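Local coordinates for fatty acid-binding protein 2 (Manduca sexta, PDB 1MDC), which binds one long-chain fatty acid per molecule inside its beta-barrel and probably carries it through the cytoplasm, at residues K6-F16 against W122-A132. Residues are numbered along the deposited sequence; the frame is centred on the assembly and turned at random.
Sequences KVYSLVKQENF and WDGVARRYYKA. With PLM (palmitic acid), chain C.
Q13 OE1 receives R128 NE at 2.9 Å and lies in the plane of the guanidinium, where a second, weak bond comes from R128 NH2. Amide and guanidinium run side by side and nearly coplanar, while the ring of F16 stacks flat on the guanidinium, its plane turned by 15° and the centres 4.0 Å apart; an aromatic face suits a cation whose edge is taken up by hydrogen bonds. A bend at chi3 (94°) brings R128 NH1 to palmitate O2 at 2.9 Å. Palmitate O2 also accepts Y130 OH at 2.6 Å, and Q40 also bonds the ligand, the carboxylate-binding pattern of the fatty acid-binding protein barrel, whose first strand, 8-14, pairs here antiparallel with its last, 122-131. A glutamine at R128 would probably leave the palmitate carboxylate without its positive partner and the F16 face without its stacked cation. L10 CD1 sits over one face of the Y130 ring, a CH-pi contact on the same inward side. Between L10 and K12 the register slips at a classic bulge: V11 N bonds Y129 O at 2.7 Å, K12 N more weakly. On the outer side, Y129 OH donates to E14 OE1 at 2.6 Å and accepts R127 NH1, which lets a neutral phenol link acid and base, while the aliphatic chain of K12 runs alongside the ring.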
# COMPACT_ATOMS: atom_id res chain seq x y z
N LYS A 6 -1.98 -13.99 7.27
CA LYS A 6 -1.71 -14.64 6.00
C LYS A 6 -0.75 -13.78 5.19
O LYS A 6 -0.77 -12.55 5.31
CB LYS A 6 -2.97 -14.68 5.09
CG LYS A 6 -4.04 -15.69 5.45
CD LYS A 6 -5.29 -15.70 4.56
CE LYS A 6 -6.13 -16.88 4.94
NZ LYS A 6 -6.02 -17.08 6.38
N VAL A 7 0.08 -14.40 4.36
CA VAL A 7 0.99 -13.61 3.55
C VAL A 7 0.35 -13.49 2.16
O VAL A 7 0.03 -14.50 1.54
CB VAL A 7 2.41 -14.28 3.46
CG1 VAL A 7 3.29 -13.56 2.41
CG2 VAL A 7 3.06 -14.19 4.81
N TYR A 8 0.14 -12.27 1.67
CA TYR A 8 -0.44 -12.06 0.35
C TYR A 8 0.69 -11.63 -0.58
O TYR A 8 1.49 -10.77 -0.24
CB TYR A 8 -1.48 -10.96 0.40
CG TYR A 8 -2.78 -11.42 1.10
CD1 TYR A 8 -2.89 -11.35 2.50
CD2 TYR A 8 -3.86 -11.88 0.36
CE1 TYR A 8 -4.06 -11.75 3.15
CE2 TYR A 8 -5.05 -12.29 1.00
CZ TYR A 8 -5.14 -12.21 2.38
OH TYR A 8 -6.29 -12.62 3.00
N SER A 9 0.74 -12.25 -1.75
CA SER A 9 1.76 -11.96 -2.75
C SER A 9 1.12 -11.38 -4.00
O SER A 9 0.06 -11.81 -4.44
CB SER A 9 2.41 -13.25 -3.28
OG SER A 9 2.96 -13.93 -2.20
N LEU A 10 1.78 -10.39 -4.59
CA LEU A 10 1.25 -9.78 -5.80
C LEU A 10 1.14 -10.73 -6.98
O LEU A 10 2.10 -11.41 -7.34
CB LEU A 10 2.19 -8.62 -6.22
CG LEU A 10 1.66 -7.89 -7.46
CD1 LEU A 10 0.59 -6.84 -6.99
CD2 LEU A 10 2.83 -7.14 -8.01
N VAL A 11 -0.04 -10.75 -7.60
CA VAL A 11 -0.26 -11.61 -8.75
C VAL A 11 -0.44 -10.82 -10.04
O VAL A 11 -0.12 -11.32 -11.09
CB VAL A 11 -1.25 -12.73 -8.58
CG1 VAL A 11 -0.77 -13.55 -7.41
CG2 VAL A 11 -2.59 -12.21 -8.26
N LYS A 12 -0.93 -9.60 -9.98
CA LYS A 12 -1.14 -8.80 -11.19
C LYS A 12 -1.47 -7.37 -10.81
O LYS A 12 -1.87 -7.10 -9.68
CB LYS A 12 -2.37 -9.42 -11.87
CG LYS A 12 -3.15 -8.63 -12.89
CD LYS A 12 -4.41 -9.37 -13.33
CE LYS A 12 -5.58 -8.41 -13.43
NZ LYS A 12 -6.79 -8.99 -14.04
N GLN A 13 -1.30 -6.43 -11.73
CA GLN A 13 -1.62 -5.05 -11.41
C GLN A 13 -1.98 -4.35 -12.72
O GLN A 13 -1.52 -4.81 -13.78
CB GLN A 13 -0.45 -4.32 -10.70
CG GLN A 13 0.84 -4.41 -11.46
CD GLN A 13 1.98 -4.00 -10.57
OE1 GLN A 13 1.78 -3.75 -9.40
NE2 GLN A 13 3.17 -3.90 -11.13
N GLU A 14 -2.79 -3.27 -12.64
CA GLU A 14 -3.22 -2.53 -13.80
C GLU A 14 -3.09 -1.05 -13.55
O GLU A 14 -3.42 -0.61 -12.46
CB GLU A 14 -4.74 -2.81 -14.02
CG GLU A 14 -4.98 -4.28 -14.18
CD GLU A 14 -6.42 -4.63 -14.28
OE1 GLU A 14 -7.12 -4.36 -13.21
OE2 GLU A 14 -6.87 -5.12 -15.25
N ASN A 15 -2.63 -0.29 -14.56
CA ASN A 15 -2.48 1.16 -14.46
C ASN A 15 -1.57 1.64 -13.35
O ASN A 15 -1.64 2.80 -12.95
CB ASN A 15 -3.88 1.87 -14.35
CG ASN A 15 -4.74 1.61 -15.57
OD1 ASN A 15 -4.23 1.30 -16.66
ND2 ASN A 15 -6.05 1.72 -15.41
N PHE A 16 -0.70 0.76 -12.86
CA PHE A 16 0.20 1.15 -11.80
C PHE A 16 1.25 2.15 -12.30
O PHE A 16 1.63 3.08 -11.62
CB PHE A 16 0.76 -0.06 -11.05
CG PHE A 16 1.53 0.19 -9.75
CD1 PHE A 16 0.98 0.97 -8.74
CD2 PHE A 16 2.79 -0.39 -9.56
CE1 PHE A 16 1.68 1.17 -7.54
CE2 PHE A 16 3.51 -0.18 -8.38
CZ PHE A 16 2.94 0.60 -7.38
N TRP A 122 -4.33 12.61 -10.93
CA TRP A 122 -4.74 11.91 -12.12
C TRP A 122 -6.10 11.36 -11.94
O TRP A 122 -6.50 11.13 -10.84
CB TRP A 122 -3.87 10.65 -12.01
CG TRP A 122 -3.95 9.80 -13.19
CD1 TRP A 122 -4.14 10.19 -14.48
CD2 TRP A 122 -3.84 8.40 -13.19
NE1 TRP A 122 -4.14 9.09 -15.29
CE2 TRP A 122 -3.95 7.98 -14.51
CE3 TRP A 122 -3.67 7.49 -12.19
CZ2 TRP A 122 -3.89 6.66 -14.86
CZ3 TRP A 122 -3.60 6.18 -12.55
CH2 TRP A 122 -3.71 5.79 -13.87
N ASP A 123 -6.81 11.12 -13.00
CA ASP A 123 -8.15 10.59 -12.88
C ASP A 123 -8.29 9.11 -13.07
O ASP A 123 -9.39 8.60 -12.97
CB ASP A 123 -8.89 11.05 -14.13
CG ASP A 123 -9.40 12.42 -13.94
OD1 ASP A 123 -9.77 12.78 -12.84
OD2 ASP A 123 -9.38 13.16 -15.03
N GLY A 124 -7.21 8.43 -13.36
CA GLY A 124 -7.29 7.01 -13.59
C GLY A 124 -7.44 6.29 -12.26
O GLY A 124 -7.40 6.92 -11.22
N VAL A 125 -7.62 4.98 -12.33
CA VAL A 125 -7.76 4.09 -11.18
C VAL A 125 -6.71 3.00 -11.41
O VAL A 125 -6.63 2.48 -12.52
CB VAL A 125 -9.13 3.33 -11.22
CG1 VAL A 125 -9.14 2.36 -9.99
CG2 VAL A 125 -10.25 4.36 -11.06
N ALA A 126 -5.90 2.67 -10.39
CA ALA A 126 -4.87 1.62 -10.54
C ALA A 126 -5.31 0.48 -9.64
O ALA A 126 -5.97 0.77 -8.63
CB ALA A 126 -3.43 2.05 -10.12
N ARG A 127 -4.97 -0.76 -9.99
CA ARG A 127 -5.35 -1.91 -9.19
C ARG A 127 -4.19 -2.83 -8.99
O ARG A 127 -3.38 -3.00 -9.90
CB ARG A 127 -6.38 -2.73 -9.96
CG ARG A 127 -7.77 -2.21 -9.75
CD ARG A 127 -8.43 -2.94 -8.61
NE ARG A 127 -9.77 -2.53 -8.28
CZ ARG A 127 -10.83 -3.06 -8.89
NH1 ARG A 127 -10.68 -3.94 -9.85
NH2 ARG A 127 -12.07 -2.65 -8.53
N ARG A 128 -4.11 -3.42 -7.80
CA ARG A 128 -3.07 -4.38 -7.47
C ARG A 128 -3.83 -5.56 -6.88
O ARG A 128 -4.61 -5.38 -5.97
CB ARG A 128 -1.92 -3.93 -6.58
CG ARG A 128 -1.28 -2.62 -7.12
CD ARG A 128 -0.08 -2.28 -6.24
NE ARG A 128 1.19 -2.81 -6.76
CZ ARG A 128 2.30 -2.69 -6.04
NH1 ARG A 128 2.29 -2.11 -4.83
NH2 ARG A 128 3.41 -3.14 -6.53
N TYR A 129 -3.62 -6.73 -7.45
CA TYR A 129 -4.27 -7.97 -7.05
C TYR A 129 -3.24 -8.89 -6.38
O TYR A 129 -2.18 -9.22 -6.94
CB TYR A 129 -4.88 -8.69 -8.28
CG TYR A 129 -5.83 -7.80 -9.04
CD1 TYR A 129 -7.19 -7.73 -8.73
CD2 TYR A 129 -5.35 -7.02 -10.09
CE1 TYR A 129 -8.05 -6.91 -9.42
CE2 TYR A 129 -6.22 -6.19 -10.81
CZ TYR A 129 -7.55 -6.14 -10.49
OH TYR A 129 -8.38 -5.32 -11.19
N TYR A 130 -3.56 -9.32 -5.15
CA TYR A 130 -2.67 -10.20 -4.42
C TYR A 130 -3.42 -11.46 -4.02
O TYR A 130 -4.64 -11.45 -3.91
CB TYR A 130 -2.30 -9.43 -3.13
CG TYR A 130 -1.41 -8.18 -3.16
CD1 TYR A 130 -1.91 -6.97 -3.60
CD2 TYR A 130 -0.10 -8.26 -2.68
CE1 TYR A 130 -1.08 -5.83 -3.60
CE2 TYR A 130 0.73 -7.14 -2.66
CZ TYR A 130 0.21 -5.93 -3.13
OH TYR A 130 1.00 -4.83 -3.09
N LYS A 131 -2.68 -12.52 -3.80
CA LYS A 131 -3.25 -13.78 -3.42
C LYS A 131 -2.44 -14.44 -2.29
O LYS A 131 -1.21 -14.41 -2.28
CB LYS A 131 -3.17 -14.54 -4.75
CG LYS A 131 -3.98 -15.78 -4.83
CD LYS A 131 -5.31 -15.56 -5.48
CE LYS A 131 -5.37 -16.04 -6.91
NZ LYS A 131 -6.51 -15.47 -7.64
N ALA A 132 -3.13 -15.06 -1.34
CA ALA A 132 -2.53 -15.76 -0.22
C ALA A 132 -2.65 -17.22 -0.61
O ALA A 132 -3.35 -17.56 -1.55
CB ALA A 132 -3.26 -15.47 1.08
OXT ALA A 132 -2.04 -18.08 -0.04
C1 PLM C . -0.22 -1.80 -1.91
O1 PLM C . -0.81 -2.40 -1.00
O2 PLM C . 0.11 -2.34 -2.98
C2 PLM C . 0.22 -0.33 -1.73
C3 PLM C . 0.89 0.35 -2.94
C4 PLM C . 2.44 0.36 -2.79
C5 PLM C . 2.99 1.74 -2.36
C6 PLM C . 3.74 2.45 -3.50
C7 PLM C . 3.81 3.93 -3.17
C8 PLM C . 4.79 4.74 -4.00
C9 PLM C . 3.99 5.98 -4.43
CA PLM C . 4.46 7.31 -3.81
CB PLM C . 3.28 7.99 -3.09
CC PLM C . 3.48 9.52 -2.90
CD PLM C . 2.31 10.16 -2.10
CE PLM C . 1.53 11.20 -2.91
CF PLM C . 0.90 10.50 -4.11
CG PLM C . 0.04 11.43 -5.01
O HOH W 1 5.24 -4.14 -8.70